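Local structure of Rho-class glutathione S-transferase (Laternula elliptica, 3QAV) at residues F28-S33 / D53-S58; S35-K40 / Q77-T82; V41-Q46 / P220-T225; V192-R197 / P228-S233. The protein binds glutathione and probably catalyses its transfer to electrophilic compounds, as other glutathione S-transferases do. All coordinates share one frame; numbering follows the deposited sequence.

Contact 1 of 4, residues F28-S33 / D53-S58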
loop_
_atom_site.group_PDB
_atom_site.type_symbol
_atom_site.label_atom_id
_atom_site.label_comp_id
_atom_site.label_asym_id
_atom_site.label_seq_id
_atom_site.Cartn_x
_atom_site.Cartn_y
_atom_site.Cartn_z
ATOM N N PHE A 28 13.686 -17.651 5.879
ATOM C CA PHE A 28 12.961 -18.708 5.187
ATOM C C PHE A 28 11.734 -18.045 4.582
ATOM O O PHE A 28 10.999 -17.338 5.275
ATOM C CB PHE A 28 12.533 -19.810 6.156
ATOM C CG PHE A 28 11.914 -20.999 5.477
ATOM C CD1 PHE A 28 10.636 -20.918 4.930
ATOM C CD2 PHE A 28 12.625 -22.192 5.350
ATOM C CE1 PHE A 28 10.071 -22.012 4.259
ATOM C CE2 PHE A 28 12.071 -23.292 4.682
ATOM C CZ PHE A 28 10.791 -23.200 4.135
ATOM N N VAL A 29 11.507 -18.269 3.293
ATOM C CA VAL A 29 10.370 -17.645 2.639
ATOM C C VAL A 29 9.454 -18.585 1.867
ATOM O O VAL A 29 9.904 -19.342 1.001
ATOM C CB VAL A 29 10.848 -16.525 1.691
ATOM C CG1 VAL A 29 11.951 -17.043 0.797
ATOM C CG2 VAL A 29 9.690 -16.014 0.855
ATOM N N TYR A 30 8.166 -18.542 2.212
ATOM C CA TYR A 30 7.148 -19.330 1.528
ATOM C C TYR A 30 6.633 -18.380 0.458
ATOM O O TYR A 30 6.252 -17.248 0.770
ATOM C CB TYR A 30 5.980 -19.683 2.456
ATOM C CG TYR A 30 6.312 -20.595 3.616
ATOM C CD1 TYR A 30 6.868 -20.087 4.788
ATOM C CD2 TYR A 30 6.048 -21.967 3.545
ATOM C CE1 TYR A 30 7.153 -20.924 5.870
ATOM C CE2 TYR A 30 6.329 -22.813 4.621
ATOM C CZ TYR A 30 6.879 -22.283 5.779
ATOM O OH TYR A 30 7.143 -23.101 6.851
ATOM N N TRP A 31 6.613 -18.826 -0.793
ATOM C CA TRP A 31 6.155 -17.968 -1.873
ATOM C C TRP A 31 5.632 -18.758 -3.061
ATOM O O TRP A 31 5.863 -19.962 -3.174
ATOM C CB TRP A 31 7.293 -17.062 -2.341
ATOM C CG TRP A 31 8.455 -17.816 -2.905
ATOM C CD1 TRP A 31 9.474 -18.395 -2.204
ATOM C CD2 TRP A 31 8.736 -18.046 -4.287
ATOM N NE1 TRP A 31 10.380 -18.966 -3.069
ATOM C CE2 TRP A 31 9.950 -18.767 -4.354
ATOM C CE3 TRP A 31 8.081 -17.714 -5.480
ATOM C CZ2 TRP A 31 10.526 -19.158 -5.567
ATOM C CZ3 TRP A 31 8.652 -18.106 -6.690
ATOM C CH2 TRP A 31 9.862 -18.818 -6.723
ATOM N N GLY A 32 4.950 -18.060 -3.961
ATOM C CA GLY A 32 4.391 -18.707 -5.134
ATOM C C GLY A 32 4.740 -18.010 -6.433
ATOM O O GLY A 32 5.113 -16.832 -6.447
ATOM N N SER A 33 4.604 -18.746 -7.533
ATOM C CA SER A 33 4.925 -18.232 -8.857
ATOM C C SER A 33 3.924 -17.210 -9.385
ATOM O O SER A 33 2.710 -17.396 -9.266
ATOM C CB SER A 33 5.039 -19.399 -9.849
ATOM O OG SER A 33 5.453 -18.952 -11.128
ATOM N N ASP A 53 16.468 -19.929 2.863
ATOM C CA ASP A 53 15.812 -21.189 2.551
ATOM C C ASP A 53 14.472 -20.777 1.966
ATOM O O ASP A 53 14.033 -19.642 2.158
ATOM C CB ASP A 53 15.570 -22.021 3.812
ATOM C CG ASP A 53 16.854 -22.492 4.458
ATOM O OD1 ASP A 53 17.742 -22.985 3.729
ATOM O OD2 ASP A 53 16.972 -22.380 5.696
ATOM N N GLU A 54 13.805 -21.693 1.277
ATOM C CA GLU A 54 12.531 -21.360 0.663
ATOM C C GLU A 54 11.640 -22.569 0.438
ATOM O O GLU A 54 12.116 -23.696 0.327
ATOM C CB GLU A 54 12.772 -20.705 -0.693
ATOM C CG GLU A 54 13.020 -21.728 -1.793
ATOM C CD GLU A 54 13.433 -21.099 -3.106
ATOM O OE1 GLU A 54 13.038 -19.947 -3.368
ATOM O OE2 GLU A 54 14.145 -21.769 -3.882
ATOM N N LYS A 55 10.341 -22.310 0.356
ATOM C CA LYS A 55 9.350 -23.337 0.084
ATOM C C LYS A 55 8.446 -22.771 -1.001
ATOM O O LYS A 55 7.657 -21.861 -0.748
ATOM C CB LYS A 55 8.533 -23.662 1.334
ATOM C CG LYS A 55 7.464 -24.728 1.125
ATOM C CD LYS A 55 8.058 -26.009 0.575
ATOM C CE LYS A 55 7.012 -27.113 0.449
ATOM N NZ LYS A 55 6.538 -27.609 1.775
ATOM N N ILE A 56 8.591 -23.289 -2.216
ATOM C CA ILE A 56 7.781 -22.845 -3.339
ATOM C C ILE A 56 6.437 -23.560 -3.256
ATOM O O ILE A 56 6.360 -24.765 -3.484
ATOM C CB ILE A 56 8.454 -23.194 -4.684
ATOM C CG1 ILE A 56 9.835 -22.525 -4.764
ATOM C CG2 ILE A 56 7.574 -22.736 -5.833
ATOM C CD1 ILE A 56 10.548 -22.696 -6.100
ATOM N N ILE A 57 5.381 -22.821 -2.923
ATOM C CA ILE A 57 4.054 -23.425 -2.797
ATOM C C ILE A 57 3.301 -23.458 -4.112
ATOM O O ILE A 57 3.719 -22.845 -5.087
ATOM C CB ILE A 57 3.199 -22.695 -1.714
ATOM C CG1 ILE A 57 2.916 -21.239 -2.111
ATOM C CG2 ILE A 57 3.946 -22.712 -0.389
ATOM C CD1 ILE A 57 1.773 -21.047 -3.104
ATOM N N SER A 58 2.195 -24.191 -4.138
ATOM C CA SER A 58 1.380 -24.296 -5.344
ATOM C C SER A 58 0.050 -23.592 -5.183
ATOM O O SER A 58 -0.799 -24.026 -4.403
ATOM C CB SER A 58 1.115 -25.759 -5.697
ATOM O OG SER A 58 0.142 -25.851 -6.729
#
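Phe28 to Trp31 pair in parallel with Asp53 to Ile56, the two short strand axes 4.6 Å apart and only 15° off parallel. The ladder has the staggered form of a parallel pair: Val29 N donates to Asp53 O, Lys55 N to Val29 O, Trp31 N to Lys55 O, and Ile57 N to Trp31 O (2.9 Å) carries it past the last bridge. On one face Phe28 swings toward the neighbouring strand because its CG is anti to the backbone N (chi1 -174°). Phe28 CD2 lies against Asp53 CB at 3.3 Å, while Lys55 CB meets the ring edge at Phe28 CZ, 3.6 Å away. Tyr30 follows on the same face, Tyr30 CD2 3.7 Å from Lys55 CB, and its ring touches helix 67-72. On the other face, beside Val29, Glu54 and Ile56, Trp31 is the main contact residue. Trp31 NE1 donates to Glu54 OE1 (2.8 Å); the oxygen lies near the indole plane, while the nitrogen comes from above the carboxylate plane. Ile56 CG1 packs 3.5 Å from Trp31 CZ2. Indole suits this place, supplying apolar surface and one N-H together. A phenylalanine in its place would probably leave Glu54 OE1 without this donor and Ile56 with less to rest on. The two strands, linked by helix 36-47, form the right-handed beta-alpha-beta crossover that opens the thioredoxin-like domain of glutathione S-transferases.

Contact 2 of 4, residues S35-K40 / Q77-T82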
loop_
_atom_site.group_PDB
_atom_site.type_symbol
_atom_site.label_atom_id
_atom_site.label_comp_id
_atom_site.label_asym_id
_atom_site.label_seq_id
_atom_site.Cartn_x
_atom_site.Cartn_y
_atom_site.Cartn_z
ATOM N N SER A 35 3.378 -14.117 -8.333
ATOM C CA SER A 35 3.012 -13.136 -7.310
ATOM C C SER A 35 3.991 -11.971 -7.130
ATOM O O SER A 35 5.096 -12.154 -6.618
ATOM C CB SER A 35 2.836 -13.878 -5.975
ATOM O OG SER A 35 2.928 -13.014 -4.853
ATOM N N PRO A 36 3.592 -10.747 -7.535
ATOM C CA PRO A 36 4.489 -9.595 -7.382
ATOM C C PRO A 36 4.952 -9.395 -5.931
ATOM O O PRO A 36 6.110 -9.046 -5.683
ATOM C CB PRO A 36 3.654 -8.434 -7.904
ATOM C CG PRO A 36 2.827 -9.078 -8.970
ATOM C CD PRO A 36 2.379 -10.361 -8.278
ATOM N N PRO A 37 4.055 -9.602 -4.954
ATOM C CA PRO A 37 4.526 -9.415 -3.579
ATOM C C PRO A 37 5.620 -10.424 -3.194
ATOM O O PRO A 37 6.502 -10.126 -2.377
ATOM C CB PRO A 37 3.244 -9.540 -2.734
ATOM C CG PRO A 37 2.238 -10.189 -3.649
ATOM C CD PRO A 37 2.583 -9.664 -5.012
ATOM N N CYS A 38 5.579 -11.613 -3.793
ATOM C CA CYS A 38 6.603 -12.612 -3.512
ATOM C C CYS A 38 7.889 -12.208 -4.224
ATOM O O CYS A 38 8.980 -12.266 -3.652
ATOM C CB CYS A 38 6.168 -13.996 -4.006
ATOM S SG CYS A 38 4.799 -14.726 -3.070
ATOM N N TRP A 39 7.743 -11.786 -5.475
ATOM C CA TRP A 39 8.880 -11.387 -6.299
ATOM C C TRP A 39 9.663 -10.289 -5.605
ATOM O O TRP A 39 10.884 -10.321 -5.578
ATOM C CB TRP A 39 8.394 -10.893 -7.670
ATOM C CG TRP A 39 9.415 -11.010 -8.763
ATOM C CD1 TRP A 39 10.770 -11.131 -8.616
ATOM C CD2 TRP A 39 9.165 -10.979 -10.175
ATOM N NE1 TRP A 39 11.376 -11.176 -9.851
ATOM C CE2 TRP A 39 10.414 -11.084 -10.823
ATOM C CE3 TRP A 39 8.006 -10.873 -10.954
ATOM C CZ2 TRP A 39 10.540 -11.083 -12.222
ATOM C CZ3 TRP A 39 8.128 -10.873 -12.340
ATOM C CH2 TRP A 39 9.390 -10.977 -12.960
ATOM N N LYS A 40 8.952 -9.320 -5.040
ATOM C CA LYS A 40 9.588 -8.214 -4.329
ATOM C C LYS A 40 10.566 -8.752 -3.293
ATOM O O LYS A 40 11.725 -8.323 -3.217
ATOM C CB LYS A 40 8.532 -7.365 -3.616
ATOM C CG LYS A 40 7.727 -6.430 -4.508
ATOM C CD LYS A 40 6.479 -5.913 -3.781
ATOM C CE LYS A 40 6.818 -5.117 -2.523
ATOM N NZ LYS A 40 5.597 -4.652 -1.769
ATOM N N GLN A 77 -1.909 -16.324 3.252
ATOM C CA GLN A 77 -1.402 -15.689 2.051
ATOM C C GLN A 77 0.095 -15.886 1.962
ATOM O O GLN A 77 0.753 -16.306 2.920
ATOM C CB GLN A 77 -1.678 -14.184 2.053
ATOM C CG GLN A 77 -3.118 -13.791 2.248
ATOM C CD GLN A 77 -3.330 -12.306 2.050
ATOM O OE1 GLN A 77 -2.647 -11.477 2.667
ATOM N NE2 GLN A 77 -4.279 -11.956 1.188
ATOM N N VAL A 78 0.625 -15.562 0.793
ATOM C CA VAL A 78 2.044 -15.659 0.540
ATOM C C VAL A 78 2.403 -14.281 -0.029
ATOM O O VAL A 78 1.592 -13.665 -0.706
ATOM C CB VAL A 78 2.317 -16.816 -0.459
ATOM C CG1 VAL A 78 2.357 -16.317 -1.883
ATOM C CG2 VAL A 78 3.574 -17.537 -0.067
ATOM N N PRO A 79 3.623 -13.787 0.228
ATOM C CA PRO A 79 4.693 -14.417 1.001
ATOM C C PRO A 79 4.523 -14.425 2.514
ATOM O O PRO A 79 3.918 -13.530 3.100
ATOM C CB PRO A 79 5.914 -13.605 0.596
ATOM C CG PRO A 79 5.339 -12.221 0.544
ATOM C CD PRO A 79 4.055 -12.466 -0.257
ATOM N N THR A 80 5.061 -15.470 3.130
ATOM C CA THR A 80 5.077 -15.612 4.575
ATOM C C THR A 80 6.577 -15.762 4.779
ATOM O O THR A 80 7.237 -16.515 4.065
ATOM C CB THR A 80 4.322 -16.860 5.050
ATOM O OG1 THR A 80 2.922 -16.676 4.820
ATOM C CG2 THR A 80 4.552 -17.082 6.540
ATOM N N PHE A 81 7.114 -15.040 5.747
ATOM C CA PHE A 81 8.548 -15.030 5.958
ATOM C C PHE A 81 8.955 -15.151 7.417
ATOM O O PHE A 81 8.301 -14.592 8.291
ATOM C CB PHE A 81 9.073 -13.711 5.371
ATOM C CG PHE A 81 10.513 -13.407 5.679
ATOM C CD1 PHE A 81 11.505 -13.658 4.740
ATOM C CD2 PHE A 81 10.867 -12.801 6.877
ATOM C CE1 PHE A 81 12.831 -13.303 4.985
ATOM C CE2 PHE A 81 12.187 -12.443 7.131
ATOM C CZ PHE A 81 13.169 -12.694 6.185
ATOM N N THR A 82 10.032 -15.891 7.666
ATOM C CA THR A 82 10.577 -16.033 9.011
ATOM C C THR A 82 12.089 -15.819 8.944
ATOM O O THR A 82 12.722 -16.028 7.903
ATOM C CB THR A 82 10.330 -17.426 9.620
ATOM O OG1 THR A 82 11.124 -18.399 8.930
ATOM C CG2 THR A 82 8.858 -17.797 9.530
HETATM O O HOH W 1 0.565 -13.220 -3.332
#
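Pro79 of the loop before strand 80-83 lies against Pro37 and Cys38 in the first turn of helix 36-47. Followed round its ring, Pro79 CB comes 4.0 Å from Cys38 SG, and Pro79 CG stands 3.8 Å from Pro37 O. Pro79 CD then fits between the two helix residues, 3.7 Å from Cys38 SG and 3.9 Å from Pro37 CB. Cys38 reaches the loop because its SG is anti to the carbonyl carbon (chi1 -69°), which aims the sulfur at the Val78-Pro79 peptide. A compact, apolar ring and a short thiol side chain suit so close an approach of helix and loop. The peptide bond before Pro79 is cis, a form that proline tolerates far better than other residues, and Val78 O faces a water at the start of the helix. There Ser35 is the N-cap: Ser35 OG accepts from Cys38 N at 3.2 Å. Ser35 OG is also 2.8 Å from the water, which donates to Val78 O at 2.9 Å and so ties the cap to the loop. Pro37 O has a further partner in the hydroxyl of Ser91. Ser35, Gln77, Val78 and Ser91 all bind glutathione in this protein. A cis-proline loop facing the start of the first helix is a hallmark of the thioredoxin-like fold, and in glutathione S-transferases this corner forms much of the glutathione site.

Contact 3 of 4, residues V41-Q46 / P220-T225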
loop_
_atom_site.group_PDB
_atom_site.type_symbol
_atom_site.label_atom_id
_atom_site.label_comp_id
_atom_site.label_asym_id
_atom_site.label_seq_id
_atom_site.Cartn_x
_atom_site.Cartn_y
_atom_site.Cartn_z
ATOM N N VAL A 41 10.087 -9.698 -2.492
ATOM C CA VAL A 41 10.899 -10.301 -1.448
ATOM C C VAL A 41 12.131 -11.039 -1.987
ATOM O O VAL A 41 13.230 -10.881 -1.457
ATOM C CB VAL A 41 10.049 -11.268 -0.580
ATOM C CG1 VAL A 41 10.931 -11.951 0.458
ATOM C CG2 VAL A 41 8.952 -10.466 0.146
ATOM N N LEU A 42 11.953 -11.833 -3.041
ATOM C CA LEU A 42 13.071 -12.579 -3.610
ATOM C C LEU A 42 14.133 -11.638 -4.173
ATOM O O LEU A 42 15.333 -11.906 -4.060
ATOM C CB LEU A 42 12.580 -13.522 -4.709
ATOM C CG LEU A 42 11.551 -14.590 -4.289
ATOM C CD1 LEU A 42 11.175 -15.439 -5.502
ATOM C CD2 LEU A 42 12.132 -15.463 -3.180
ATOM N N LEU A 43 13.688 -10.540 -4.781
ATOM C CA LEU A 43 14.605 -9.568 -5.362
ATOM C C LEU A 43 15.450 -8.899 -4.291
ATOM O O LEU A 43 16.649 -8.717 -4.467
ATOM C CB LEU A 43 13.834 -8.506 -6.154
ATOM C CG LEU A 43 13.378 -8.914 -7.556
ATOM C CD1 LEU A 43 12.707 -7.734 -8.235
ATOM C CD2 LEU A 43 14.587 -9.361 -8.372
ATOM N N VAL A 44 14.825 -8.512 -3.187
ATOM C CA VAL A 44 15.568 -7.880 -2.098
ATOM C C VAL A 44 16.627 -8.845 -1.560
ATOM O O VAL A 44 17.773 -8.463 -1.363
ATOM C CB VAL A 44 14.638 -7.479 -0.933
ATOM C CG1 VAL A 44 15.469 -7.030 0.270
ATOM C CG2 VAL A 44 13.714 -6.372 -1.372
ATOM N N LEU A 45 16.233 -10.093 -1.321
ATOM C CA LEU A 45 17.160 -11.098 -0.812
ATOM C C LEU A 45 18.333 -11.325 -1.771
ATOM O O LEU A 45 19.485 -11.360 -1.351
ATOM C CB LEU A 45 16.430 -12.428 -0.579
ATOM C CG LEU A 45 15.450 -12.506 0.598
ATOM C CD1 LEU A 45 14.579 -13.761 0.448
ATOM C CD2 LEU A 45 16.219 -12.523 1.918
ATOM N N GLN A 46 18.024 -11.479 -3.058
ATOM C CA GLN A 46 19.044 -11.703 -4.075
ATOM C C GLN A 46 19.961 -10.490 -4.220
ATOM O O GLN A 46 21.182 -10.625 -4.215
ATOM C CB GLN A 46 18.388 -11.998 -5.425
ATOM C CG GLN A 46 17.659 -13.338 -5.530
ATOM C CD GLN A 46 18.598 -14.528 -5.616
ATOM O OE1 GLN A 46 19.621 -14.476 -6.296
ATOM N NE2 GLN A 46 18.241 -15.616 -4.943
ATOM N N PRO A 220 21.083 -10.096 -13.625
ATOM C CA PRO A 220 21.163 -11.447 -13.054
ATOM C C PRO A 220 20.175 -11.821 -11.945
ATOM O O PRO A 220 19.635 -12.931 -11.954
ATOM C CB PRO A 220 22.627 -11.556 -12.614
ATOM C CG PRO A 220 23.055 -10.130 -12.432
ATOM C CD PRO A 220 22.398 -9.432 -13.580
ATOM N N THR A 221 19.930 -10.912 -11.001
ATOM C CA THR A 221 18.999 -11.194 -9.910
ATOM C C THR A 221 17.564 -11.359 -10.402
ATOM O O THR A 221 16.786 -12.118 -9.817
ATOM C CB THR A 221 19.018 -10.079 -8.840
ATOM O OG1 THR A 221 18.713 -8.819 -9.455
ATOM C CG2 THR A 221 20.383 -10.001 -8.168
ATOM N N ILE A 222 17.206 -10.634 -11.460
ATOM C CA ILE A 222 15.863 -10.727 -12.020
ATOM C C ILE A 222 15.764 -12.045 -12.783
ATOM O O ILE A 222 14.759 -12.746 -12.693
ATOM C CB ILE A 222 15.534 -9.545 -12.997
ATOM C CG1 ILE A 222 15.141 -8.279 -12.219
ATOM C CG2 ILE A 222 14.348 -9.912 -13.885
ATOM C CD1 ILE A 222 16.277 -7.608 -11.503
ATOM N N VAL A 223 16.812 -12.378 -13.533
ATOM C CA VAL A 223 16.830 -13.627 -14.287
ATOM C C VAL A 223 16.591 -14.790 -13.331
ATOM O O VAL A 223 15.829 -15.708 -13.634
ATOM C CB VAL A 223 18.190 -13.847 -14.991
ATOM C CG1 VAL A 223 18.208 -15.210 -15.680
ATOM C CG2 VAL A 223 18.429 -12.747 -16.003
ATOM N N LYS A 224 17.249 -14.731 -12.175
ATOM C CA LYS A 224 17.135 -15.764 -11.151
ATOM C C LYS A 224 15.754 -15.841 -10.498
ATOM O O LYS A 224 15.366 -16.883 -9.971
ATOM C CB LYS A 224 18.169 -15.529 -10.047
ATOM C CG LYS A 224 19.616 -15.612 -10.489
ATOM C CD LYS A 224 20.557 -15.516 -9.285
ATOM C CE LYS A 224 21.980 -15.934 -9.641
ATOM N NZ LYS A 224 22.548 -15.102 -10.737
ATOM N N THR A 225 15.008 -14.747 -10.525
ATOM C CA THR A 225 13.705 -14.764 -9.884
ATOM C C THR A 225 12.486 -14.696 -10.793
ATOM O O THR A 225 11.396 -14.378 -10.330
ATOM C CB THR A 225 13.620 -13.640 -8.855
ATOM O OG1 THR A 225 13.920 -12.394 -9.497
ATOM C CG2 THR A 225 14.618 -13.896 -7.718
#
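Leu42, Leu43 and Gln46 form the side of helix 36-47 that meets Thr221 to Thr225, a helix-helix contact joining the thioredoxin-like N-terminal domain to the last short helix of the chain. The segment axes are 9.5 Å apart at an angle of 136°, and the touching residues of helix 36-47 span about one turn. Leu42 comes first, resting Leu42 CB on Thr225 CG2 at 3.7 Å. Leu43 leans in with one branch: Leu43 CD2 sits 4.0 Å from Ile222 CD1 and also approaches Thr225 OG1. Leucines fit here because both positions are buried, Leu43 against Pro190 of helix 183-197 and Leu42 against Trp31 and Tyr52. One turn on from Leu42, Gln46 lies nearer the solvent, and its longer, polar chain suits that edge. Gln46 CB packs on Thr221 CG2 at 3.9 Å and its CG on Thr225 CG2. A bend at chi2 (-73°) then turns the amide aside, Gln46 OE1 coming to 3.3 Å from Lys224 CD as NE2 bonds the hydroxyl of Tyr52. Thr225 plays two parts: its CG2 methyl faces helix 36-47, whereas its hydroxyl accepts from Trp39 NE1 and donates to its own turn, Thr225 OG1 to Thr221 O at 2.9 Å.

Contact 4 of 4, residues V192-R197 / P228-S233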
loop_
_atom_site.group_PDB
_atom_site.type_symbol
_atom_site.label_atom_id
_atom_site.label_comp_id
_atom_site.label_asym_id
_atom_site.label_seq_id
_atom_site.Cartn_x
_atom_site.Cartn_y
_atom_site.Cartn_z
ATOM N N VAL A 192 5.811 -4.258 -14.020
ATOM C CA VAL A 192 6.044 -4.089 -15.454
ATOM C C VAL A 192 6.197 -5.464 -16.130
ATOM O O VAL A 192 5.653 -5.693 -17.211
ATOM C CB VAL A 192 7.296 -3.229 -15.727
ATOM C CG1 VAL A 192 7.541 -3.128 -17.235
ATOM C CG2 VAL A 192 7.097 -1.826 -15.152
ATOM N N ALA A 193 6.923 -6.378 -15.487
ATOM C CA ALA A 193 7.124 -7.727 -16.033
ATOM C C ALA A 193 5.774 -8.422 -16.209
ATOM O O ALA A 193 5.545 -9.143 -17.191
ATOM C CB ALA A 193 8.012 -8.543 -15.101
ATOM N N LEU A 194 4.884 -8.202 -15.249
ATOM C CA LEU A 194 3.545 -8.781 -15.280
ATOM C C LEU A 194 2.790 -8.201 -16.477
ATOM O O LEU A 194 2.102 -8.917 -17.195
ATOM C CB LEU A 194 2.804 -8.442 -13.983
ATOM C CG LEU A 194 1.424 -9.061 -13.746
ATOM C CD1 LEU A 194 1.557 -10.557 -13.519
ATOM C CD2 LEU A 194 0.783 -8.412 -12.531
ATOM N N ILE A 195 2.930 -6.894 -16.680
ATOM C CA ILE A 195 2.271 -6.210 -17.791
ATOM C C ILE A 195 2.727 -6.828 -19.111
ATOM O O ILE A 195 1.905 -7.180 -19.955
ATOM C CB ILE A 195 2.601 -4.690 -17.780
ATOM C CG1 ILE A 195 1.897 -4.021 -16.595
ATOM C CG2 ILE A 195 2.172 -4.034 -19.090
ATOM C CD1 ILE A 195 2.298 -2.570 -16.370
ATOM N N VAL A 196 4.038 -6.956 -19.285
ATOM C CA VAL A 196 4.587 -7.550 -20.498
ATOM C C VAL A 196 4.099 -8.992 -20.617
ATOM O O VAL A 196 3.760 -9.451 -21.706
ATOM C CB VAL A 196 6.134 -7.544 -20.476
ATOM C CG1 VAL A 196 6.678 -8.325 -21.665
ATOM C CG2 VAL A 196 6.651 -6.112 -20.506
ATOM N N ARG A 197 4.062 -9.704 -19.494
ATOM C CA ARG A 197 3.605 -11.090 -19.489
ATOM C C ARG A 197 2.214 -11.187 -20.107
ATOM O O ARG A 197 1.929 -12.109 -20.861
ATOM C CB ARG A 197 3.578 -11.636 -18.056
ATOM C CG ARG A 197 2.741 -12.898 -17.849
ATOM C CD ARG A 197 3.384 -14.156 -18.433
ATOM N NE ARG A 197 2.613 -15.355 -18.085
ATOM C CZ ARG A 197 2.886 -16.589 -18.510
ATOM N NH1 ARG A 197 2.117 -17.601 -18.133
ATOM N NH2 ARG A 197 3.921 -16.820 -19.306
ATOM N N PRO A 228 8.707 -19.080 -11.929
ATOM C CA PRO A 228 8.917 -20.411 -12.502
ATOM C C PRO A 228 7.889 -20.978 -13.472
ATOM O O PRO A 228 8.274 -21.655 -14.423
ATOM C CB PRO A 228 9.106 -21.301 -11.268
ATOM C CG PRO A 228 8.509 -20.509 -10.145
ATOM C CD PRO A 228 8.900 -19.105 -10.472
ATOM N N HIS A 229 6.603 -20.700 -13.266
ATOM C CA HIS A 229 5.586 -21.275 -14.152
ATOM C C HIS A 229 5.385 -20.610 -15.505
ATOM O O HIS A 229 4.705 -21.168 -16.362
ATOM C CB HIS A 229 4.226 -21.391 -13.434
ATOM C CG HIS A 229 3.355 -20.174 -13.547
ATOM N ND1 HIS A 229 3.456 -19.100 -12.690
ATOM C CD2 HIS A 229 2.341 -19.881 -14.395
ATOM C CE1 HIS A 229 2.538 -18.201 -12.998
ATOM N NE2 HIS A 229 1.847 -18.651 -14.030
ATOM N N TRP A 230 5.980 -19.439 -15.709
ATOM C CA TRP A 230 5.835 -18.723 -16.976
ATOM C C TRP A 230 6.515 -19.393 -18.173
ATOM O O TRP A 230 6.013 -19.336 -19.296
ATOM C CB TRP A 230 6.382 -17.297 -16.847
ATOM C CG TRP A 230 5.528 -16.359 -16.028
ATOM C CD1 TRP A 230 4.367 -16.657 -15.372
ATOM C CD2 TRP A 230 5.780 -14.973 -15.789
ATOM N NE1 TRP A 230 3.878 -15.539 -14.739
ATOM C CE2 TRP A 230 4.727 -14.490 -14.979
ATOM C CE3 TRP A 230 6.793 -14.087 -16.182
ATOM C CZ2 TRP A 230 4.659 -13.155 -14.554
ATOM C CZ3 TRP A 230 6.722 -12.760 -15.760
ATOM C CH2 TRP A 230 5.662 -12.310 -14.955
ATOM N N ALA A 231 7.659 -20.018 -17.935
ATOM C CA ALA A 231 8.407 -20.658 -19.009
ATOM C C ALA A 231 7.587 -21.643 -19.837
ATOM O O ALA A 231 7.613 -21.592 -21.065
ATOM C CB ALA A 231 9.630 -21.359 -18.436
ATOM N N GLU A 232 6.852 -22.523 -19.163
ATOM C CA GLU A 232 6.054 -23.546 -19.839
ATOM C C GLU A 232 4.555 -23.272 -19.918
ATOM O O GLU A 232 3.777 -24.163 -20.251
ATOM C CB GLU A 232 6.271 -24.902 -19.154
ATOM C CG GLU A 232 7.703 -25.395 -19.192
ATOM C CD GLU A 232 8.173 -25.684 -20.601
ATOM O OE1 GLU A 232 7.425 -25.376 -21.555
ATOM O OE2 GLU A 232 9.291 -26.213 -20.757
ATOM N N SER A 233 4.143 -22.050 -19.611
ATOM C CA SER A 233 2.729 -21.717 -19.662
ATOM C C SER A 233 2.536 -20.570 -20.629
ATOM O O SER A 233 3.418 -19.729 -20.787
ATOM C CB SER A 233 2.221 -21.332 -18.270
ATOM O OG SER A 233 2.840 -20.145 -17.804
#
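Arg197 lies flat on the indole of Trp230, a cation-pi stack that fastens the end of helix 183-197, in the all-helical C-terminal domain, to the loop following helix 220-224. The guanidinium and ring planes are 6° apart and their centres 3.8 Å. Arg197 CG is anti to the backbone N and the chain bends at chi2 (73°), which lays its whole length along the indole: Arg197 CB over Trp230 CH2 of the six-membered ring at 3.8 Å, CD over the ring system's middle, and Arg197 CZ above Trp230 CD1 at 3.5 Å. An arginine suits this place, having both a long apolar stem and a flat charged head. Beyond the stack, Trp230 CZ2 reaches Leu194 CD1 at 4.2 Å. Were Trp230 replaced by an alanine, the guanidinium would probably lose its stacking partner and be held by its hydrogen bonds alone, and a gap would open beside Leu194. The head is also held by Ser233, at the far end of the type I turn that starts at Trp230. Arg197 NH2 makes two weak bonds, to Trp230 O and Ser233 O. The firmer grip comes from Arg197 NH1, donating to Ser233 OG at 2.7 Å. That hydroxyl is itself a donor, Ser233 OG to His229 O at 2.6 Å.

How the contacts relate
Contacts 1, 2 and 3 are all partly buried and all involve the beta-alpha-beta unit at the start of the chain, whereas contact 4 lies at the surface. Strand 28-31 takes 53-56 on one side (contact 1) and 80-83 on the other, and helix 36-47 offers its first turn to contact 2 and later turns to contact 3. Contact 4 shares none of these elements, yet Ser33 OG probably bonds His229 ND1 and Trp39 packs against Ala193 and Trp230. Their chemistry follows position: backbone ladder in the sheet, prolines, sulfur and a water beside the glutathione site, leucine and threonine packing in the helix pair, and a stacked, hydrogen-bonded arginine at the surface.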